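Local coordinates for protein L-amino acid deaminase (Proteus vulgaris, PDB 5HXW) that binds FAD in a Rossmann-type fold and, as a membrane-bound L-amino acid deaminase, probably oxidises L-amino acids to the corresponding keto acids, at residues A[53-58]-A[196-202]; A[115-119]-A[286-290]; A[295-299]-A[366-370]; A[413-417]-A[433-437]. All blocks are in the same frame, centred on the assembly; numbering follows the deposited sequence.

Contact 1. Residues A[53-58]-A[196-202]; sequences AINLVE and YAKKMGV
The backbones of helix 47-58 and of the last turn of helix 189-199 come closest at Ile-54 and Ala-197, whose CA atoms are 5.8 Å apart, while Val-57 and Met-200 face each other across a wider gap. Ile-54 and Met-200 carry most of the contact. With CG1 anti to the carbonyl carbon (chi1 -71°), the longer branch of Ile-54 runs out over Ala-197, putting Ile-54 CG1 3.8 Å from Ala-197 CB; Ile-54 CD1 meets the Tyr-196 ring at its edge, 3.9 Å from CD2. The other branch, Ile-54 CG2, lies against Met-200 SD at 3.7 Å. Helix 47-58 follows what is probably the glycine-rich turn of the Rossmann-type FAD-binding fold. Helix 189-199 leads into the outermost strand, 203-205, of the same parallel run, and stops in a Schellman motif: Gly-201 has positive phi, Val-202 N bonds back to Ala-197 O and Gly-201 N to Lys-198 O. The turn brings Val-202 back inward, where its CG2 touches Val-57 CG2 at 3.8 Å and Ala-53 CB at 4.0 Å; Ala-53 and Val-202 also share Val-63 of strand 63-66. The bend of Met-200 at chi3 (89°) turns its CE onto Val-57 CG1, 3.7 Å away, and against the CG of Glu-58. The carboxylate of Glu-58 is engaged through OE2 in a salt bridge with Lys-109, which the Tyr-196 side chain also touches.

Contact 2. Residues A[115-119]-A[286-290]; sequences TYRTQ and REQAD
Gln-119 lays its amide across the stem of Arg-286 and against the backbone of Glu-287, joining two strands of the large mixed sheet, 117-123 and 283-287, which are linked in the sheet through strand 276-279 but here meet directly through side chains. The Gln-119 chain is extended, CG anti to the backbone N (chi1 -163°), and crosses Arg-286 at about a right angle, with the amide and guanidinium planes 46° apart. Gln-119 OE1 sits 3.4 Å from Arg-286 CG, a contact with the aliphatic part, while Gln-119 NE2 gives a weak, strongly bent hydrogen bond of 2.7 Å to Glu-287 O. The guanidinium of Arg-286 turns to other partners: Asp-185 in a salt bridge, Ser-183, and, through NH2, both Gln-288 OE1 and the carbonyl of the FAD-binding residue Tyr-80. This arginine thus ties the strand to the flavin pocket wall. At the other end Ala-289 is the meeting point: its CB is 3.8 Å from Thr-115 CB and rests over one face of the Arg-117 guanidinium, toward the rim. A salt bridge to Asp-113 holds that group, and Arg-117 NH1 donates to Tyr-116 O at 3.0 Å, the carbonyl oxygen lying in the guanidinium plane while NH1 stands well above the carbonyl plane.

Contact 3. Residues A[295-299]-A[366-370]; sequences TSPRV and ELNAS
Pro-297 sets its ring against Glu-366, Leu-367 and Ser-370 on one side of helix 364-377, where strand 293-303 of the large mixed sheet is interrupted by an irregular stretch. The helix packs onto the sheet here, and the proline, buried and pointing at it, is the residue that all three helix side chains touch. Glu-366 leaves with CG anti to the backbone N and then folds at chi2 (75°). The first torsion puts Glu-366 CG 3.9 Å from Pro-297 CG, and the bend swings the carboxylate alongside the ring, with Glu-366 OE2 4.2 Å from Pro-297 CB and more distantly near Val-299 CG2. Leu-367 takes the other course: CG is anti to the carbonyl carbon (chi1 -75°), and its CD2 methyl arrives across the ring at about a right angle, 3.9 Å from Pro-297 CD. The backbone carbonyl of Leu-367 accepts from Gln-264 NE2 of strand 257-266, a second tie between helix and sheet. Ser-296, just before the proline, turns its side chain from the helix to touch Tyr-80, an FAD-binding residue, so the two neighbours point to different sides of the chain. Ser-370 holds OG anti to its own nitrogen (chi1 -163°), over the proline: Ser-370 OG lies 3.7 Å from Pro-297 CG and equally far from Pro-297 N, a tertiary amide nitrogen with no hydrogen to give.

Contact 4. Residues A[413-417]-A[433-437]; sequences LVINT and TADLL
Val-414 packs into the turn of helix made by Thr-433, Leu-436 and Leu-437, the centre of a contact in which strand 413-417 and the helix segment 433-437 run nearly antiparallel, their axes 165° apart in direction and 8.4 Å from each other at the closest. This is a strand-turn-helix unit of the FAD-binding Rossmann-type fold, and the turn between them carries Thr-419 and leads to Gly-422 and Thr-424, which bind the cofactor.

The apolar contacts divide between the two methyls of Val-414. CG1, anti to the carbonyl carbon (chi1 -74°), faces the helix backbone, 3.7 Å from Leu-437 N, and also meets Leu-436 CB at 4.0 Å. Val-414 CG2 bridges the turn, touching Thr-433 CG2 and Leu-437 CB, each at 3.8 Å.

The polar side is a near approach rather than a bond. Asn-416 and Thr-433 cross at about a right angle, and although Asn-416 ND2 comes 3.1 Å from Thr-433 OG1 the angle is too poor for a hydrogen bond. Each group has a better partner: Asn-416 ND2 bonds Thr-52 OG1 on helix 47-58, and Thr-433 OG1 bonds Ser-429 O one turn back in its own helix. Asn-416 ND2 and Thr-433 OG1, on two buried residues, are thus each bonded to another partner.

Strand 413-417 lies in the sheet between 235-237, its parallel neighbour, and 403-406, antiparallel to it; helix 422-438 covers it, reaching Ile-404 and Val-236 with Thr-433, and leans on helix 47-58 through Leu-437 against Leu-56.

In the fold
Contacts 1 and 4 belong to the Rossmann-type FAD-binding part, contacts 2 and 3 to the large mixed sheet; contacts 1 and 4 touch through helix 47-58, where Asn-55 meets Ala-434. Contact 4 is the buried one, a strand under its helix, whereas the other three are partly buried. Contacts 2 and 3 reach neighbouring strands, 283-287 and 293-303, with nearest atoms about 5 Å apart; contacts 1 and 3 lie on opposite sides of the chain's centre, their centres about 37 Å apart. In chemistry, contacts 1, 3 and 4 pair across chiefly by van der Waals packing, while contact 2 carries the one hydrogen bond across, a weak one, beside the salt bridges of two arginines, of which Arg-286 lies near the flavin.

Contact 1. Residues A[53-58]-A[196-202]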
loop_
_atom_site.group_PDB
_atom_site.type_symbol
_atom_site.label_atom_id
_atom_site.label_comp_id
_atom_site.label_asym_id
_atom_site.label_seq_id
_atom_site.Cartn_x
_atom_site.Cartn_y
_atom_site.Cartn_z
ATOM N N ALA A 53 -11.528 -9.700 2.138
ATOM C CA ALA A 53 -12.503 -10.610 1.540
ATOM C C ALA A 53 -12.148 -12.079 1.788
ATOM O O ALA A 53 -13.012 -12.869 2.186
ATOM C CB ALA A 53 -12.631 -10.338 0.051
ATOM N N ILE A 54 -10.877 -12.422 1.569
ATOM C CA ILE A 54 -10.364 -13.785 1.740
ATOM C C ILE A 54 -10.521 -14.227 3.200
ATOM O O ILE A 54 -11.077 -15.300 3.474
ATOM C CB ILE A 54 -8.901 -13.903 1.227
ATOM C CG1 ILE A 54 -8.876 -13.821 -0.308
ATOM C CG2 ILE A 54 -8.235 -15.196 1.698
ATOM C CD1 ILE A 54 -7.568 -13.334 -0.901
ATOM N N ASN A 55 -10.061 -13.373 4.116
ATOM C CA ASN A 55 -10.153 -13.607 5.556
ATOM C C ASN A 55 -11.586 -13.858 6.047
ATOM O O ASN A 55 -11.819 -14.715 6.914
ATOM C CB ASN A 55 -9.522 -12.438 6.309
ATOM C CG ASN A 55 -9.160 -12.794 7.734
ATOM O OD1 ASN A 55 -10.004 -12.763 8.633
ATOM N ND2 ASN A 55 -7.897 -13.135 7.948
ATOM N N LEU A 56 -12.534 -13.118 5.470
ATOM C CA LEU A 56 -13.954 -13.250 5.795
ATOM C C LEU A 56 -14.558 -14.575 5.311
ATOM O O LEU A 56 -15.335 -15.201 6.039
ATOM C CB LEU A 56 -14.749 -12.047 5.266
ATOM C CG LEU A 56 -14.544 -10.686 5.951
ATOM C CD1 LEU A 56 -15.044 -9.556 5.060
ATOM C CD2 LEU A 56 -15.194 -10.615 7.327
ATOM N N VAL A 57 -14.186 -14.987 4.095
ATOM C CA VAL A 57 -14.609 -16.268 3.497
ATOM C C VAL A 57 -14.134 -17.462 4.339
ATOM O O VAL A 57 -14.903 -18.402 4.577
ATOM C CB VAL A 57 -14.177 -16.379 2.006
ATOM C CG1 VAL A 57 -14.319 -17.796 1.466
ATOM C CG2 VAL A 57 -14.996 -15.431 1.147
ATOM N N GLU A 58 -12.883 -17.395 4.801
ATOM C CA GLU A 58 -12.301 -18.387 5.721
ATOM C C GLU A 58 -13.082 -18.537 7.033
ATOM O O GLU A 58 -13.107 -19.621 7.619
ATOM C CB GLU A 58 -10.839 -18.048 6.014
ATOM C CG GLU A 58 -9.856 -18.619 5.002
ATOM C CD GLU A 58 -8.584 -17.796 4.850
ATOM O OE1 GLU A 58 -8.384 -16.812 5.602
ATOM O OE2 GLU A 58 -7.774 -18.132 3.960
ATOM N N TYR A 196 -7.180 -15.935 -6.708
ATOM C CA TYR A 196 -7.303 -16.802 -5.537
ATOM C C TYR A 196 -8.568 -16.491 -4.723
ATOM O O TYR A 196 -9.229 -17.411 -4.233
ATOM C CB TYR A 196 -6.037 -16.712 -4.673
ATOM C CG TYR A 196 -6.116 -17.438 -3.349
ATOM C CD1 TYR A 196 -6.078 -18.841 -3.286
ATOM C CD2 TYR A 196 -6.224 -16.721 -2.150
ATOM C CE1 TYR A 196 -6.152 -19.504 -2.066
ATOM C CE2 TYR A 196 -6.298 -17.376 -0.925
ATOM C CZ TYR A 196 -6.261 -18.762 -0.888
ATOM O OH TYR A 196 -6.334 -19.396 0.326
ATOM N N ALA A 197 -8.895 -15.205 -4.591
ATOM C CA ALA A 197 -10.146 -14.774 -3.963
ATOM C C ALA A 197 -11.358 -15.312 -4.729
ATOM O O ALA A 197 -12.236 -15.938 -4.134
ATOM C CB ALA A 197 -10.202 -13.256 -3.849
ATOM N N LYS A 198 -11.374 -15.090 -6.045
ATOM C CA LYS A 198 -12.429 -15.583 -6.940
ATOM C C LYS A 198 -12.643 -17.104 -6.872
ATOM O O LYS A 198 -13.788 -17.572 -6.883
ATOM C CB LYS A 198 -12.151 -15.149 -8.381
ATOM C CG LYS A 198 -12.418 -13.674 -8.657
ATOM C CD LYS A 198 -12.025 -13.288 -10.074
ATOM C CE LYS A 198 -13.043 -13.760 -11.103
ATOM N NZ LYS A 198 -12.432 -13.876 -12.456
ATOM N N LYS A 199 -11.544 -17.858 -6.788
ATOM C CA LYS A 199 -11.587 -19.319 -6.630
ATOM C C LYS A 199 -12.213 -19.769 -5.301
ATOM O O LYS A 199 -12.753 -20.879 -5.214
ATOM C CB LYS A 199 -10.191 -19.935 -6.799
ATOM C CG LYS A 199 -9.731 -20.053 -8.247
ATOM C CD LYS A 199 -8.599 -21.061 -8.421
ATOM C CE LYS A 199 -7.217 -20.447 -8.213
ATOM N NZ LYS A 199 -6.790 -19.563 -9.336
ATOM N N MET A 200 -12.137 -18.905 -4.284
ATOM C CA MET A 200 -12.761 -19.141 -2.972
ATOM C C MET A 200 -14.251 -18.801 -2.924
ATOM O O MET A 200 -14.936 -19.136 -1.952
ATOM C CB MET A 200 -12.038 -18.353 -1.879
ATOM C CG MET A 200 -10.738 -18.973 -1.408
ATOM S SD MET A 200 -9.912 -17.853 -0.267
ATOM C CE MET A 200 -10.632 -18.358 1.294
ATOM N N GLY A 201 -14.743 -18.127 -3.964
ATOM C CA GLY A 201 -16.146 -17.728 -4.041
ATOM C C GLY A 201 -16.389 -16.252 -3.797
ATOM O O GLY A 201 -17.541 -15.829 -3.658
ATOM N N VAL A 202 -15.304 -15.473 -3.735
ATOM C CA VAL A 202 -15.381 -14.009 -3.670
ATOM C C VAL A 202 -15.855 -13.507 -5.031
ATOM O O VAL A 202 -15.274 -13.847 -6.069
ATOM C CB VAL A 202 -14.020 -13.353 -3.306
ATOM C CG1 VAL A 202 -14.076 -11.833 -3.432
ATOM C CG2 VAL A 202 -13.559 -13.756 -1.911
#

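Contact 2. Residues A[115-119]-A[286-290]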
loop_
_atom_site.group_PDB
_atom_site.type_symbol
_atom_site.label_atom_id
_atom_site.label_comp_id
_atom_site.label_asym_id
_atom_site.label_seq_id
_atom_site.Cartn_x
_atom_site.Cartn_y
_atom_site.Cartn_z
ATOM N N THR A 115 4.829 -14.035 -6.936
ATOM C CA THR A 115 6.165 -13.401 -7.084
ATOM C C THR A 115 6.778 -12.883 -5.776
ATOM O O THR A 115 7.773 -12.147 -5.800
ATOM C CB THR A 115 6.280 -12.316 -8.202
ATOM O OG1 THR A 115 5.574 -11.129 -7.816
ATOM C CG2 THR A 115 5.786 -12.830 -9.557
ATOM N N TYR A 116 6.202 -13.285 -4.641
ATOM C CA TYR A 116 6.824 -13.013 -3.351
ATOM C C TYR A 116 8.110 -13.817 -3.183
ATOM O O TYR A 116 8.125 -15.046 -3.347
ATOM C CB TYR A 116 5.885 -13.242 -2.159
ATOM C CG TYR A 116 6.477 -12.728 -0.855
ATOM C CD1 TYR A 116 6.407 -11.368 -0.523
ATOM C CD2 TYR A 116 7.135 -13.595 0.036
ATOM C CE1 TYR A 116 6.963 -10.887 0.657
ATOM C CE2 TYR A 116 7.686 -13.126 1.226
ATOM C CZ TYR A 116 7.599 -11.771 1.530
ATOM O OH TYR A 116 8.135 -11.293 2.704
ATOM N N ARG A 117 9.182 -13.093 -2.869
ATOM C CA ARG A 117 10.498 -13.676 -2.625
ATOM C C ARG A 117 11.068 -13.149 -1.319
ATOM O O ARG A 117 10.863 -11.983 -0.970
ATOM C CB ARG A 117 11.472 -13.354 -3.772
ATOM C CG ARG A 117 11.065 -13.843 -5.161
ATOM C CD ARG A 117 11.195 -15.353 -5.323
ATOM N NE ARG A 117 10.767 -15.803 -6.650
ATOM C CZ ARG A 117 9.507 -16.065 -7.008
ATOM N NH1 ARG A 117 8.503 -15.923 -6.146
ATOM N NH2 ARG A 117 9.247 -16.467 -8.245
ATOM N N THR A 118 11.772 -14.019 -0.599
ATOM C CA THR A 118 12.572 -13.615 0.547
ATOM C C THR A 118 13.928 -13.190 -0.030
ATOM O O THR A 118 14.709 -14.028 -0.493
ATOM C CB THR A 118 12.669 -14.752 1.589
ATOM O OG1 THR A 118 11.346 -15.140 1.991
ATOM C CG2 THR A 118 13.450 -14.310 2.819
ATOM N N GLN A 119 14.183 -11.883 -0.011
ATOM C CA GLN A 119 15.213 -11.272 -0.859
ATOM C C GLN A 119 16.461 -10.750 -0.141
ATOM O O GLN A 119 17.578 -10.948 -0.626
ATOM C CB GLN A 119 14.589 -10.150 -1.694
ATOM C CG GLN A 119 15.422 -9.716 -2.891
ATOM C CD GLN A 119 14.833 -8.532 -3.636
ATOM O OE1 GLN A 119 14.189 -7.658 -3.049
ATOM N NE2 GLN A 119 15.061 -8.494 -4.940
ATOM N N ARG A 286 15.394 -2.605 -6.565
ATOM C CA ARG A 286 14.917 -3.909 -6.131
ATOM C C ARG A 286 14.779 -4.828 -7.338
ATOM O O ARG A 286 14.147 -4.462 -8.337
ATOM C CB ARG A 286 13.575 -3.772 -5.400
ATOM C CG ARG A 286 12.991 -5.089 -4.910
ATOM C CD ARG A 286 11.530 -4.978 -4.514
ATOM N NE ARG A 286 10.644 -4.521 -5.592
ATOM C CZ ARG A 286 10.160 -5.278 -6.580
ATOM N NH1 ARG A 286 10.474 -6.568 -6.685
ATOM N NH2 ARG A 286 9.359 -4.732 -7.485
ATOM N N GLU A 287 15.375 -6.016 -7.233
ATOM C CA GLU A 287 15.272 -7.039 -8.269
ATOM C C GLU A 287 13.925 -7.757 -8.198
ATOM O O GLU A 287 13.504 -8.219 -7.130
ATOM C CB GLU A 287 16.415 -8.049 -8.150
ATOM C CG GLU A 287 16.574 -8.951 -9.368
ATOM C CD GLU A 287 17.497 -10.128 -9.129
ATOM O OE1 GLU A 287 17.696 -10.523 -7.958
ATOM O OE2 GLU A 287 18.024 -10.666 -10.124
ATOM N N GLN A 288 13.264 -7.849 -9.348
ATOM C CA GLN A 288 11.984 -8.547 -9.468
ATOM C C GLN A 288 12.209 -10.055 -9.637
ATOM O O GLN A 288 13.357 -10.509 -9.702
ATOM C CB GLN A 288 11.159 -7.961 -10.623
ATOM C CG GLN A 288 10.936 -6.458 -10.519
ATOM C CD GLN A 288 9.601 -6.007 -11.079
ATOM O OE1 GLN A 288 8.701 -5.640 -10.326
ATOM N NE2 GLN A 288 9.466 -6.028 -12.402
ATOM N N ALA A 289 11.119 -10.822 -9.698
ATOM C CA ALA A 289 11.188 -12.284 -9.833
ATOM C C ALA A 289 11.702 -12.756 -11.201
ATOM O O ALA A 289 12.214 -13.873 -11.320
ATOM C CB ALA A 289 9.838 -12.914 -9.521
ATOM N N ASP A 290 11.569 -11.899 -12.214
ATOM C CA ASP A 290 11.950 -12.226 -13.592
ATOM C C ASP A 290 13.340 -11.713 -14.005
ATOM O O ASP A 290 13.764 -11.912 -15.148
ATOM C CB ASP A 290 10.873 -11.729 -14.572
ATOM C CG ASP A 290 10.752 -10.208 -14.608
ATOM O OD1 ASP A 290 11.227 -9.522 -13.676
ATOM O OD2 ASP A 290 10.166 -9.696 -15.584
#

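Contact 3. Residues A[295-299]-A[366-370]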
loop_
_atom_site.group_PDB
_atom_site.type_symbol
_atom_site.label_atom_id
_atom_site.label_comp_id
_atom_site.label_asym_id
_atom_site.label_seq_id
_atom_site.Cartn_x
_atom_site.Cartn_y
_atom_site.Cartn_z
ATOM N N THR A 295 13.151 0.655 -9.778
ATOM C CA THR A 295 13.902 1.775 -9.192
ATOM C C THR A 295 13.052 3.054 -9.110
ATOM O O THR A 295 12.162 3.268 -9.941
ATOM C CB THR A 295 15.268 2.009 -9.905
ATOM O OG1 THR A 295 15.927 3.156 -9.351
ATOM C CG2 THR A 295 15.115 2.186 -11.417
ATOM N N SER A 296 13.320 3.877 -8.092
ATOM C CA SER A 296 12.591 5.135 -7.861
ATOM C C SER A 296 13.414 6.178 -7.095
ATOM O O SER A 296 14.354 5.808 -6.380
ATOM C CB SER A 296 11.284 4.873 -7.105
ATOM O OG SER A 296 11.525 4.440 -5.776
ATOM N N PRO A 297 13.061 7.482 -7.238
ATOM C CA PRO A 297 13.622 8.521 -6.360
ATOM C C PRO A 297 13.016 8.450 -4.957
ATOM O O PRO A 297 11.971 7.815 -4.767
ATOM C CB PRO A 297 13.202 9.831 -7.040
ATOM C CG PRO A 297 12.773 9.457 -8.419
ATOM C CD PRO A 297 12.212 8.078 -8.288
ATOM N N ARG A 298 13.669 9.091 -3.990
ATOM C CA ARG A 298 13.152 9.153 -2.619
ATOM C C ARG A 298 11.996 10.152 -2.468
ATOM O O ARG A 298 11.177 10.012 -1.557
ATOM C CB ARG A 298 14.276 9.447 -1.604
ATOM C CG ARG A 298 14.731 10.896 -1.520
ATOM C CD ARG A 298 15.803 11.100 -0.459
ATOM N NE ARG A 298 17.153 11.078 -1.026
ATOM C CZ ARG A 298 17.759 12.117 -1.609
ATOM N NH1 ARG A 298 18.992 11.980 -2.083
ATOM N NH2 ARG A 298 17.143 13.290 -1.726
ATOM N N VAL A 299 11.936 11.123 -3.384
ATOM C CA VAL A 299 11.061 12.301 -3.289
ATOM C C VAL A 299 9.563 11.970 -3.373
ATOM O O VAL A 299 9.089 11.412 -4.369
ATOM C CB VAL A 299 11.463 13.379 -4.335
ATOM C CG1 VAL A 299 10.509 14.567 -4.312
ATOM C CG2 VAL A 299 12.891 13.856 -4.093
ATOM N N GLU A 366 12.692 13.939 -13.373
ATOM C CA GLU A 366 13.020 13.409 -12.039
ATOM C C GLU A 366 13.478 11.948 -12.102
ATOM O O GLU A 366 14.486 11.590 -11.487
ATOM C CB GLU A 366 11.822 13.562 -11.087
ATOM C CG GLU A 366 12.047 13.140 -9.636
ATOM C CD GLU A 366 12.876 14.135 -8.840
ATOM O OE1 GLU A 366 12.469 15.315 -8.721
ATOM O OE2 GLU A 366 13.937 13.730 -8.318
ATOM N N LEU A 367 12.734 11.128 -12.851
ATOM C CA LEU A 367 13.055 9.713 -13.069
ATOM C C LEU A 367 14.344 9.499 -13.863
ATOM O O LEU A 367 15.045 8.508 -13.649
ATOM C CB LEU A 367 11.897 8.987 -13.766
ATOM C CG LEU A 367 10.637 8.630 -12.968
ATOM C CD1 LEU A 367 9.524 8.205 -13.911
ATOM C CD2 LEU A 367 10.886 7.550 -11.921
ATOM N N ASN A 368 14.643 10.428 -14.772
ATOM C CA ASN A 368 15.855 10.366 -15.588
ATOM C C ASN A 368 17.138 10.651 -14.800
ATOM O O ASN A 368 18.107 9.896 -14.901
ATOM C CB ASN A 368 15.743 11.288 -16.809
ATOM C CG ASN A 368 16.893 11.106 -17.784
ATOM O OD1 ASN A 368 17.727 11.998 -17.946
ATOM N ND2 ASN A 368 16.951 9.942 -18.428
ATOM N N ALA A 369 17.132 11.733 -14.018
ATOM C CA ALA A 369 18.261 12.100 -13.155
ATOM C C ALA A 369 18.564 11.019 -12.114
ATOM O O ALA A 369 19.730 10.741 -11.825
ATOM C CB ALA A 369 18.004 13.440 -12.481
ATOM N N SER A 370 17.505 10.412 -11.576
ATOM C CA SER A 370 17.592 9.311 -10.616
ATOM C C SER A 370 18.251 8.066 -11.231
ATOM O O SER A 370 19.093 7.421 -10.593
ATOM C CB SER A 370 16.193 8.971 -10.097
ATOM O OG SER A 370 16.255 8.207 -8.911
#

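Contact 4. Residues A[413-417]-A[433-437]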
loop_
_atom_site.group_PDB
_atom_site.type_symbol
_atom_site.label_atom_id
_atom_site.label_comp_id
_atom_site.label_asym_id
_atom_site.label_seq_id
_atom_site.Cartn_x
_atom_site.Cartn_y
_atom_site.Cartn_z
ATOM N N LEU A 413 -19.963 -1.198 9.897
ATOM C CA LEU A 413 -19.037 -0.580 8.946
ATOM C C LEU A 413 -17.629 -0.537 9.531
ATOM O O LEU A 413 -17.417 -0.016 10.630
ATOM C CB LEU A 413 -19.497 0.838 8.567
ATOM C CG LEU A 413 -19.023 1.524 7.273
ATOM C CD1 LEU A 413 -19.871 2.759 7.024
ATOM C CD2 LEU A 413 -17.553 1.920 7.269
ATOM N N VAL A 414 -16.678 -1.090 8.785
ATOM C CA VAL A 414 -15.255 -0.992 9.121
ATOM C C VAL A 414 -14.469 -0.406 7.955
ATOM O O VAL A 414 -14.867 -0.540 6.794
ATOM C CB VAL A 414 -14.637 -2.342 9.573
ATOM C CG1 VAL A 414 -15.092 -2.694 10.985
ATOM C CG2 VAL A 414 -14.950 -3.465 8.588
ATOM N N ILE A 415 -13.356 0.248 8.279
ATOM C CA ILE A 415 -12.511 0.899 7.283
ATOM C C ILE A 415 -11.068 0.375 7.348
ATOM O O ILE A 415 -10.463 0.320 8.419
ATOM C CB ILE A 415 -12.623 2.453 7.362
ATOM C CG1 ILE A 415 -11.831 3.126 6.233
ATOM C CG2 ILE A 415 -12.246 2.992 8.745
ATOM C CD1 ILE A 415 -12.308 4.520 5.871
ATOM N N ASN A 416 -10.552 -0.041 6.193
ATOM C CA ASN A 416 -9.178 -0.522 6.050
ATOM C C ASN A 416 -8.484 0.258 4.932
ATOM O O ASN A 416 -8.662 -0.050 3.745
ATOM C CB ASN A 416 -9.174 -2.035 5.766
ATOM C CG ASN A 416 -7.777 -2.650 5.794
ATOM O OD1 ASN A 416 -6.793 -2.022 6.202
ATOM N ND2 ASN A 416 -7.691 -3.904 5.362
ATOM N N THR A 417 -7.700 1.267 5.316
ATOM C CA THR A 417 -7.145 2.226 4.353
ATOM C C THR A 417 -6.000 3.084 4.935
ATOM O O THR A 417 -5.514 2.811 6.041
ATOM C CB THR A 417 -8.281 3.110 3.761
ATOM O OG1 THR A 417 -7.906 3.601 2.467
ATOM C CG2 THR A 417 -8.662 4.273 4.700
ATOM N N THR A 433 -9.107 -6.231 10.381
ATOM C CA THR A 433 -10.343 -5.625 9.850
ATOM C C THR A 433 -11.553 -6.535 10.105
ATOM O O THR A 433 -12.602 -6.070 10.564
ATOM C CB THR A 433 -10.217 -5.292 8.340
ATOM O OG1 THR A 433 -9.037 -4.515 8.118
ATOM C CG2 THR A 433 -11.411 -4.499 7.836
ATOM N N ALA A 434 -11.383 -7.827 9.813
ATOM C CA ALA A 434 -12.410 -8.844 10.038
ATOM C C ALA A 434 -12.745 -9.020 11.520
ATOM O O ALA A 434 -13.908 -9.238 11.866
ATOM C CB ALA A 434 -11.986 -10.168 9.423
ATOM N N ASP A 435 -11.725 -8.920 12.376
ATOM C CA ASP A 435 -11.882 -8.999 13.838
ATOM C C ASP A 435 -12.751 -7.874 14.401
ATOM O O ASP A 435 -13.585 -8.111 15.280
ATOM C CB ASP A 435 -10.515 -8.987 14.539
ATOM C CG ASP A 435 -9.794 -10.331 14.477
ATOM O OD1 ASP A 435 -10.427 -11.376 14.207
ATOM O OD2 ASP A 435 -8.570 -10.340 14.715
ATOM N N LEU A 436 -12.543 -6.661 13.885
ATOM C CA LEU A 436 -13.310 -5.481 14.284
ATOM C C LEU A 436 -14.757 -5.534 13.792
ATOM O O LEU A 436 -15.673 -5.115 14.509
ATOM C CB LEU A 436 -12.623 -4.198 13.800
ATOM C CG LEU A 436 -11.297 -3.786 14.455
ATOM C CD1 LEU A 436 -10.523 -2.865 13.525
ATOM C CD2 LEU A 436 -11.499 -3.135 15.818
ATOM N N LEU A 437 -14.945 -6.056 12.578
ATOM C CA LEU A 437 -16.266 -6.220 11.962
ATOM C C LEU A 437 -17.166 -7.229 12.693
ATOM O O LEU A 437 -18.374 -7.005 12.826
ATOM C CB LEU A 437 -16.120 -6.606 10.477
ATOM C CG LEU A 437 -17.358 -6.862 9.599
ATOM C CD1 LEU A 437 -18.191 -5.605 9.378
ATOM C CD2 LEU A 437 -16.949 -7.460 8.266
#